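PDB 5WA1: programmed cell death 6-interacting protein from Homo sapiens, which acts as the ESCRT adaptor ALIX, sorting cargo into multivesicular bodies and serving in cytokinesis and membrane repair, here represented by its CHMP4-binding Bro1 domain. Local coordinates for residues A268-S282 with E294-V308. Numbering follows the deposited sequence.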
ATOM      1  N   ALA A 268      -5.505  -0.057 -15.997  1.00 38.75           N
ATOM      2  CA  ALA A 268      -5.102   1.191 -16.630  1.00 43.43           C
ATOM      3  C   ALA A 268      -3.662   1.549 -16.273  1.00 51.85           C
ATOM      4  O   ALA A 268      -2.863   1.896 -17.150  1.00 38.57           O
ATOM      5  CB  ALA A 268      -6.052   2.317 -16.228  1.00 40.70           C
ATOM      6  N   LYS A 269      -3.310   1.450 -14.987  1.00 37.04           N
ATOM      7  CA  LYS A 269      -1.966   1.816 -14.551  1.00 36.41           C
ATOM      8  C   LYS A 269      -0.905   0.883 -15.128  1.00 31.09           C
ATOM      9  O   LYS A 269       0.209   1.327 -15.419  1.00 37.27           O
ATOM     10  CB  LYS A 269      -1.888   1.822 -13.019  1.00 40.10           C
ATOM     11  CG  LYS A 269      -2.552   3.023 -12.354  1.00 40.30           C
ATOM     12  CD  LYS A 269      -1.578   4.144 -12.096  1.00 51.16           C
ATOM     13  CE  LYS A 269      -2.247   5.292 -11.338  1.00 54.89           C
ATOM     14  NZ  LYS A 269      -2.152   5.084  -9.872  1.00 57.30           N
ATOM     15  N   HIS A 270      -1.223  -0.398 -15.294  1.00 30.79           N
ATOM     16  CA  HIS A 270      -0.321  -1.316 -15.987  1.00 38.29           C
ATOM     17  C   HIS A 270       0.003  -0.801 -17.394  1.00 43.29           C
ATOM     18  O   HIS A 270       1.176  -0.704 -17.782  1.00 35.84           O
ATOM     19  CB  HIS A 270      -0.965  -2.703 -16.032  1.00 33.77           C
ATOM     20  CG  HIS A 270      -0.219  -3.710 -16.858  1.00 35.93           C
ATOM     21  ND1 HIS A 270       1.062  -4.127 -16.557  1.00 36.49           N
ATOM     22  CD2 HIS A 270      -0.591  -4.405 -17.960  1.00 43.18           C
ATOM     23  CE1 HIS A 270       1.449  -5.030 -17.441  1.00 43.52           C
ATOM     24  NE2 HIS A 270       0.465  -5.214 -18.305  1.00 48.91           N
ATOM     25  N   CYS A 271      -1.023  -0.401 -18.143  1.00 37.57           N
ATOM     26  CA  CYS A 271      -0.796   0.092 -19.501  1.00 41.43           C
ATOM     27  C   CYS A 271      -0.172   1.484 -19.508  1.00 41.01           C
ATOM     28  O   CYS A 271       0.651   1.789 -20.383  1.00 38.58           O
ATOM     29  CB  CYS A 271      -2.107   0.092 -20.285  1.00 44.44           C
ATOM     30  SG  CYS A 271      -2.809  -1.545 -20.548  1.00 50.48           S
ATOM     31  N   ILE A 272      -0.569   2.360 -18.575  1.00 33.02           N
ATOM     32  CA  ILE A 272       0.028   3.690 -18.521  1.00 37.88           C
ATOM     33  C   ILE A 272       1.508   3.587 -18.199  1.00 42.76           C
ATOM     34  O   ILE A 272       2.329   4.336 -18.742  1.00 38.65           O
ATOM     35  CB  ILE A 272      -0.700   4.589 -17.504  1.00 37.87           C
ATOM     36  CG1 ILE A 272      -2.086   4.973 -18.017  1.00 42.56           C
ATOM     37  CG2 ILE A 272       0.129   5.860 -17.197  1.00 38.95           C
ATOM     38  CD1 ILE A 272      -3.023   5.481 -16.911  1.00 40.88           C
ATOM     39  N   MET A 273       1.870   2.674 -17.327  1.00 35.62           N
ATOM     40  CA  MET A 273       3.252   2.543 -16.989  1.00 37.22           C
ATOM     41  C   MET A 273       4.041   1.971 -18.158  1.00 35.34           C
ATOM     42  O   MET A 273       5.119   2.407 -18.408  1.00 36.01           O
ATOM     43  CB  MET A 273       3.446   1.779 -15.705  1.00 31.99           C
ATOM     44  CG  MET A 273       3.012   2.505 -14.450  1.00 35.43           C
ATOM     45  SD  MET A 273       3.618   4.175 -14.216  1.00 46.57           S
ATOM     46  CE  MET A 273       5.290   3.885 -13.808  1.00 53.97           C
ATOM     47  N   GLN A 274       3.510   0.982 -18.856  1.00 34.56           N
ATOM     48  CA  GLN A 274       4.205   0.480 -20.040  1.00 40.30           C
ATOM     49  C   GLN A 274       4.405   1.591 -21.064  1.00 34.00           C
ATOM     50  O   GLN A 274       5.477   1.698 -21.664  1.00 34.73           O
ATOM     51  CB  GLN A 274       3.443  -0.690 -20.666  1.00 37.55           C
ATOM     52  CG  GLN A 274       3.490  -1.979 -19.838  1.00 41.34           C
ATOM     53  CD  GLN A 274       3.074  -3.207 -20.631  1.00 59.89           C
ATOM     54  OE1 GLN A 274       2.338  -3.109 -21.613  1.00 53.21           O
ATOM     55  NE2 GLN A 274       3.558  -4.370 -20.214  1.00 63.95           N
ATOM     56  N   ALA A 275       3.391   2.436 -21.260  1.00 35.61           N
ATOM     57  CA  ALA A 275       3.508   3.567 -22.177  1.00 37.80           C
ATOM     58  C   ALA A 275       4.557   4.575 -21.708  1.00 45.58           C
ATOM     59  O   ALA A 275       5.296   5.139 -22.527  1.00 36.35           O
ATOM     60  CB  ALA A 275       2.143   4.243 -22.337  1.00 32.52           C
ATOM     61  N   ASN A 276       4.632   4.831 -20.400  1.00 33.04           N
ATOM     62  CA  ASN A 276       5.677   5.707 -19.884  1.00 33.68           C
ATOM     63  C   ASN A 276       7.057   5.125 -20.136  1.00 37.91           C
ATOM     64  O   ASN A 276       7.996   5.859 -20.469  1.00 38.10           O
ATOM     65  CB  ASN A 276       5.496   5.944 -18.382  1.00 38.58           C
ATOM     66  CG  ASN A 276       4.435   6.954 -18.080  1.00 43.24           C
ATOM     67  OD1 ASN A 276       3.492   6.681 -17.342  1.00 63.65           O
ATOM     68  ND2 ASN A 276       4.599   8.140 -18.613  1.00 44.88           N
ATOM     69  N   ALA A 277       7.204   3.812 -19.965  1.00 31.40           N
ATOM     70  CA  ALA A 277       8.486   3.175 -20.240  1.00 31.09           C
ATOM     71  C   ALA A 277       8.871   3.346 -21.712  1.00 35.40           C
ATOM     72  O   ALA A 277      10.014   3.689 -22.033  1.00 36.51           O
ATOM     73  CB  ALA A 277       8.411   1.690 -19.878  1.00 34.38           C
ATOM     74  N   GLU A 278       7.925   3.095 -22.619  1.00 35.16           N
ATOM     75  CA  GLU A 278       8.222   3.226 -24.054  1.00 33.88           C
ATOM     76  C   GLU A 278       8.493   4.676 -24.431  1.00 38.88           C
ATOM     77  O   GLU A 278       9.336   4.958 -25.293  1.00 40.03           O
ATOM     78  CB  GLU A 278       7.065   2.677 -24.879  1.00 37.65           C
ATOM     79  CG  GLU A 278       6.899   1.165 -24.838  1.00 36.41           C
ATOM     80  CD  GLU A 278       7.998   0.413 -25.592  1.00 53.33           C
ATOM     81  OE1 GLU A 278       8.991   1.043 -26.037  1.00 41.35           O
ATOM     82  OE2 GLU A 278       7.873  -0.825 -25.737  1.00 55.58           O
ATOM     83  N   TYR A 279       7.767   5.610 -23.817  1.00 36.38           N
ATOM     84  CA  TYR A 279       7.959   7.019 -24.134  1.00 41.49           C
ATOM     85  C   TYR A 279       9.354   7.480 -23.735  1.00 48.59           C
ATOM     86  O   TYR A 279      10.052   8.124 -24.522  1.00 42.47           O
ATOM     87  CB  TYR A 279       6.891   7.871 -23.452  1.00 45.96           C
ATOM     88  CG  TYR A 279       7.108   9.352 -23.632  1.00 51.58           C
ATOM     89  CD1 TYR A 279       6.842   9.965 -24.852  1.00 58.35           C
ATOM     90  CD2 TYR A 279       7.586  10.135 -22.592  1.00 54.62           C
ATOM     91  CE1 TYR A 279       7.042  11.315 -25.031  1.00 58.44           C
ATOM     92  CE2 TYR A 279       7.794  11.492 -22.761  1.00 60.79           C
ATOM     93  CZ  TYR A 279       7.520  12.074 -23.981  1.00 62.18           C
ATOM     94  OH  TYR A 279       7.716  13.414 -24.153  1.00 64.12           O
ATOM     95  N   HIS A 280       9.785   7.148 -22.515  1.00 36.91           N
ATOM     96  CA  HIS A 280      11.105   7.580 -22.081  1.00 39.57           C
ATOM     97  C   HIS A 280      12.207   6.797 -22.776  1.00 38.12           C
ATOM     98  O   HIS A 280      13.281   7.346 -23.039  1.00 41.65           O
ATOM     99  CB  HIS A 280      11.215   7.485 -20.561  1.00 40.11           C
ATOM    100  CG  HIS A 280      10.423   8.545 -19.863  1.00 44.77           C
ATOM    101  ND1 HIS A 280      10.873   9.839 -19.741  1.00 46.00           N
ATOM    102  CD2 HIS A 280       9.183   8.520 -19.315  1.00 42.16           C
ATOM    103  CE1 HIS A 280       9.958  10.564 -19.120  1.00 50.35           C
ATOM    104  NE2 HIS A 280       8.922   9.789 -18.856  1.00 49.98           N
ATOM    105  N   GLN A 281      11.962   5.532 -23.108  1.00 37.23           N
ATOM    106  CA  GLN A 281      12.943   4.815 -23.909  1.00 39.14           C
ATOM    107  C   GLN A 281      13.053   5.412 -25.307  1.00 40.70           C
ATOM    108  O   GLN A 281      14.142   5.413 -25.885  1.00 38.10           O
ATOM    109  CB  GLN A 281      12.586   3.329 -23.982  1.00 35.68           C
ATOM    110  CG  GLN A 281      13.720   2.453 -24.510  1.00 40.63           C
ATOM    111  CD  GLN A 281      14.850   2.323 -23.512  1.00 47.71           C
ATOM    112  OE1 GLN A 281      14.684   2.631 -22.330  1.00 42.84           O
ATOM    113  NE2 GLN A 281      16.009   1.871 -23.977  1.00 54.48           N
ATOM    114  N   SER A 282      11.951   5.937 -25.851  1.00 38.32           N
ATOM    115  CA  SER A 282      11.993   6.544 -27.175  1.00 39.67           C
ATOM    116  C   SER A 282      12.832   7.821 -27.179  1.00 44.16           C
ATOM    117  O   SER A 282      13.506   8.119 -28.177  1.00 47.20           O
ATOM    118  CB  SER A 282      10.572   6.827 -27.681  1.00 38.56           C
ATOM    119  OG  SER A 282      10.102   8.072 -27.168  1.00 40.17           O
ATOM    120  N   GLU A 294      12.856   5.050 -32.300  1.00 41.18           N
ATOM    121  CA  GLU A 294      12.044   6.047 -31.608  1.00 39.72           C
ATOM    122  C   GLU A 294      10.589   5.976 -32.058  1.00 38.92           C
ATOM    123  O   GLU A 294       9.673   6.017 -31.226  1.00 41.89           O
ATOM    124  CB  GLU A 294      12.589   7.463 -31.843  1.00 41.19           C
ATOM    125  CG  GLU A 294      11.758   8.499 -31.077  1.00 50.82           C
ATOM    126  CD  GLU A 294      11.862   9.935 -31.596  1.00 62.97           C
ATOM    127  OE1 GLU A 294      12.528  10.177 -32.632  1.00 53.54           O
ATOM    128  OE2 GLU A 294      11.258  10.827 -30.938  1.00 55.12           O
ATOM    129  N   ILE A 295      10.368   5.865 -33.370  1.00 38.38           N
ATOM    130  CA  ILE A 295       9.015   5.809 -33.921  1.00 38.25           C
ATOM    131  C   ILE A 295       8.299   4.549 -33.452  1.00 40.63           C
ATOM    132  O   ILE A 295       7.118   4.586 -33.087  1.00 40.22           O
ATOM    133  CB  ILE A 295       9.065   5.889 -35.463  1.00 40.07           C
ATOM    134  CG1 ILE A 295       9.411   7.305 -35.911  1.00 42.58           C
ATOM    135  CG2 ILE A 295       7.729   5.455 -36.061  1.00 46.63           C
ATOM    136  CD1 ILE A 295       9.848   7.408 -37.375  1.00 44.27           C
ATOM    137  N   ALA A 296       8.991   3.406 -33.484  1.00 42.15           N
ATOM    138  CA  ALA A 296       8.373   2.149 -33.068  1.00 42.48           C
ATOM    139  C   ALA A 296       7.923   2.211 -31.616  1.00 42.08           C
ATOM    140  O   ALA A 296       6.848   1.710 -31.266  1.00 40.16           O
ATOM    141  CB  ALA A 296       9.345   0.989 -33.264  1.00 42.90           C
ATOM    142  N   ARG A 297       8.732   2.830 -30.759  1.00 38.07           N
ATOM    143  CA  ARG A 297       8.385   2.885 -29.343  1.00 40.32           C
ATOM    144  C   ARG A 297       7.269   3.894 -29.087  1.00 40.75           C
ATOM    145  O   ARG A 297       6.363   3.631 -28.289  1.00 39.21           O
ATOM    146  CB  ARG A 297       9.637   3.191 -28.522  1.00 35.74           C
ATOM    147  CG  ARG A 297      10.663   2.050 -28.575  1.00 37.18           C
ATOM    148  CD  ARG A 297      11.679   2.195 -27.463  1.00 39.17           C
ATOM    149  NE  ARG A 297      12.732   1.178 -27.491  1.00 40.45           N
ATOM    150  CZ  ARG A 297      12.622  -0.049 -26.986  1.00 44.41           C
ATOM    151  NH1 ARG A 297      11.486  -0.449 -26.415  1.00 40.17           N
ATOM    152  NH2 ARG A 297      13.653  -0.883 -27.055  1.00 43.52           N
ATOM    153  N   LEU A 298       7.282   5.029 -29.791  1.00 39.67           N
ATOM    154  CA  LEU A 298       6.179   5.980 -29.677  1.00 42.18           C
ATOM    155  C   LEU A 298       4.879   5.381 -30.198  1.00 42.70           C
ATOM    156  O   LEU A 298       3.799   5.665 -29.666  1.00 40.54           O
ATOM    157  CB  LEU A 298       6.505   7.274 -30.439  1.00 41.99           C
ATOM    158  CG  LEU A 298       7.569   8.221 -29.851  1.00 40.55           C
ATOM    159  CD1 LEU A 298       8.001   9.317 -30.863  1.00 39.38           C
ATOM    160  CD2 LEU A 298       7.083   8.859 -28.556  1.00 43.62           C
ATOM    161  N   GLN A 299       4.956   4.569 -31.257  1.00 36.94           N
ATOM    162  CA  GLN A 299       3.740   3.939 -31.767  1.00 38.63           C
ATOM    163  C   GLN A 299       3.170   2.980 -30.743  1.00 41.33           C
ATOM    164  O   GLN A 299       1.948   2.875 -30.593  1.00 43.18           O
ATOM    165  CB  GLN A 299       4.009   3.208 -33.086  1.00 44.30           C
ATOM    166  CG  GLN A 299       4.178   4.163 -34.262  1.00 51.41           C
ATOM    167  CD  GLN A 299       4.502   3.470 -35.574  1.00 55.21           C
ATOM    168  OE1 GLN A 299       4.364   4.062 -36.641  1.00 52.41           O
ATOM    169  NE2 GLN A 299       4.939   2.219 -35.503  1.00 50.50           N
ATOM    170  N   HIS A 300       4.043   2.269 -30.031  1.00 37.89           N
ATOM    171  CA  HIS A 300       3.581   1.356 -28.995  1.00 37.01           C
ATOM    172  C   HIS A 300       2.963   2.117 -27.825  1.00 40.89           C
ATOM    173  O   HIS A 300       1.912   1.723 -27.309  1.00 44.39           O
ATOM    174  CB  HIS A 300       4.742   0.485 -28.522  1.00 42.55           C
ATOM    175  CG  HIS A 300       4.320  -0.634 -27.619  1.00 46.17           C
ATOM    176  ND1 HIS A 300       5.130  -1.130 -26.624  1.00 43.84           N
ATOM    177  CD2 HIS A 300       3.180  -1.363 -27.577  1.00 48.27           C
ATOM    178  CE1 HIS A 300       4.503  -2.108 -25.991  1.00 57.09           C
ATOM    179  NE2 HIS A 300       3.314  -2.265 -26.545  1.00 49.51           N
ATOM    180  N   ALA A 301       3.600   3.216 -27.403  1.00 42.49           N
ATOM    181  CA  ALA A 301       3.043   4.052 -26.343  1.00 39.65           C
ATOM    182  C   ALA A 301       1.696   4.640 -26.750  1.00 42.60           C
ATOM    183  O   ALA A 301       0.766   4.704 -25.936  1.00 41.90           O
ATOM    184  CB  ALA A 301       4.027   5.172 -25.979  1.00 37.64           C
ATOM    185  N   ALA A 302       1.576   5.092 -28.003  1.00 38.17           N
ATOM    186  CA  ALA A 302       0.309   5.636 -28.483  1.00 40.63           C
ATOM    187  C   ALA A 302      -0.780   4.574 -28.476  1.00 45.94           C
ATOM    188  O   ALA A 302      -1.931   4.844 -28.108  1.00 47.36           O
ATOM    189  CB  ALA A 302       0.483   6.203 -29.899  1.00 41.87           C
ATOM    190  N   GLU A 303      -0.428   3.355 -28.875  1.00 39.12           N
ATOM    191  CA  GLU A 303      -1.391   2.259 -28.890  1.00 43.95           C
ATOM    192  C   GLU A 303      -1.874   1.940 -27.482  1.00 42.89           C
ATOM    193  O   GLU A 303      -3.080   1.773 -27.247  1.00 44.34           O
ATOM    194  CB  GLU A 303      -0.740   1.037 -29.537  1.00 45.40           C
ATOM    195  CG  GLU A 303      -1.663  -0.107 -29.879  1.00 68.77           C
ATOM    196  CD  GLU A 303      -0.974  -1.123 -30.768  1.00 91.74           C
ATOM    197  OE1 GLU A 303       0.241  -0.955 -31.024  1.00 99.22           O
ATOM    198  OE2 GLU A 303      -1.643  -2.076 -31.215  1.00 97.61           O
ATOM    199  N   LEU A 304      -0.936   1.850 -26.532  1.00 39.40           N
ATOM    200  CA  LEU A 304      -1.286   1.582 -25.137  1.00 43.04           C
ATOM    201  C   LEU A 304      -2.179   2.676 -24.564  1.00 44.17           C
ATOM    202  O   LEU A 304      -3.164   2.385 -23.871  1.00 42.96           O
ATOM    203  CB  LEU A 304      -0.009   1.450 -24.302  1.00 43.38           C
ATOM    204  CG  LEU A 304       0.821   0.190 -24.540  1.00 43.48           C
ATOM    205  CD1 LEU A 304       2.248   0.347 -23.988  1.00 38.74           C
ATOM    206  CD2 LEU A 304       0.115  -1.016 -23.903  1.00 45.66           C
ATOM    207  N   ILE A 305      -1.857   3.941 -24.846  1.00 41.98           N
ATOM    208  CA  ILE A 305      -2.626   5.053 -24.297  1.00 43.93           C
ATOM    209  C   ILE A 305      -3.994   5.157 -24.959  1.00 45.52           C
ATOM    210  O   ILE A 305      -4.989   5.496 -24.298  1.00 52.26           O
ATOM    211  CB  ILE A 305      -1.807   6.353 -24.417  1.00 43.23           C
ATOM    212  CG1 ILE A 305      -0.722   6.370 -23.343  1.00 54.59           C
ATOM    213  CG2 ILE A 305      -2.679   7.588 -24.271  1.00 43.92           C
ATOM    214  CD1 ILE A 305      -1.261   6.130 -21.931  1.00 52.14           C
ATOM    215  N   LYS A 306      -4.083   4.849 -26.257  1.00 40.99           N
ATOM    216  CA  LYS A 306      -5.389   4.807 -26.912  1.00 43.51           C
ATOM    217  C   LYS A 306      -6.286   3.743 -26.286  1.00 48.72           C
ATOM    218  O   LYS A 306      -7.491   3.962 -26.106  1.00 49.42           O
ATOM    219  CB  LYS A 306      -5.218   4.546 -28.410  1.00 46.87           C
ATOM    220  CG  LYS A 306      -6.519   4.513 -29.202  1.00 60.44           C
ATOM    221  CD  LYS A 306      -6.241   4.284 -30.679  1.00 70.30           C
ATOM    222  CE  LYS A 306      -7.508   3.921 -31.438  1.00 80.97           C
ATOM    223  NZ  LYS A 306      -7.190   3.488 -32.828  1.00 84.69           N
ATOM    224  N   THR A 307      -5.717   2.583 -25.944  1.00 47.74           N
ATOM    225  CA  THR A 307      -6.522   1.521 -25.344  1.00 49.13           C
ATOM    226  C   THR A 307      -7.026   1.926 -23.964  1.00 49.27           C
ATOM    227  O   THR A 307      -8.158   1.597 -23.586  1.00 50.20           O
ATOM    228  CB  THR A 307      -5.709   0.227 -25.273  1.00 48.65           C
ATOM    229  OG1 THR A 307      -5.236  -0.113 -26.582  1.00 53.12           O
ATOM    230  CG2 THR A 307      -6.564  -0.915 -24.771  1.00 50.87           C
ATOM    231  N   VAL A 308      -6.202   2.646 -23.204  1.00 44.31           N
ATOM    232  CA  VAL A 308      -6.605   3.123 -21.885  1.00 49.58           C
ATOM    233  C   VAL A 308      -7.670   4.203 -22.007  1.00 57.29           C
ATOM    234  O   VAL A 308      -8.627   4.248 -21.221  1.00 49.20           O
ATOM    235  CB  VAL A 308      -5.368   3.624 -21.118  1.00 51.16           C
ATOM    236  CG1 VAL A 308      -5.761   4.317 -19.824  1.00 52.21           C
ATOM    237  CG2 VAL A 308      -4.452   2.468 -20.834  1.00 41.45           C
TER
HETATM  238  O   HOH W   1      10.468  -2.824 -25.466  1.00 57.98           O
HETATM  239  O   HOH W   2      10.436  10.863 -28.291  1.00 46.77           O
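A275 and A301 bring the two helices closest: their CA atoms face each other across the middle, and the methyl of A301 lies 3.7 Å from the carbonyl O of A275. The CB of A275 in turn fills a hollow walled by A301, the CB of L304 and I305, whose CG1 comes within 3.7 Å. Toward V308 the bumps grow. Its two methyls divide the work, CG1 settling against both A268 CB and I272 CG1 while CG2 presses on C271 CB at a tight 3.4 Å. L304 lays CD1 against Q274 CB and over the centre of one face of the H300 ring. Helices 262-287 and 291-311 thus form an antiparallel helical hairpin of the Bro1 domain, crossing at -159° with axes 8.1 Å apart, in the region that interacts with CHMP4 proteins.

Beyond the alanines the seam turns polar around E278. Its chain bends at chi2 (-71°), spreading the carboxylate between two donors. R297 NH1 makes a salt bridge to OE1 at 2.9 Å, meeting it on the syn side, and OE1 lies in the guanidinium plane; H300 ND1 reaches OE2, also at 2.9 Å, from above the carboxylate plane. A water links R297 NH1 back to OE2. Q281 CG rides 3.4 Å above one guanidinium face, while E293 and the backbone O of D351 hold NE and NH2. At the far end, S282 OG donates a hydrogen bond to the carbonyl O of Y279 and borders L298 CD2, a methyl that also meets the Y279 ring. A second water joins S282 OG to E294, whose other carboxylate oxygen pairs with K286.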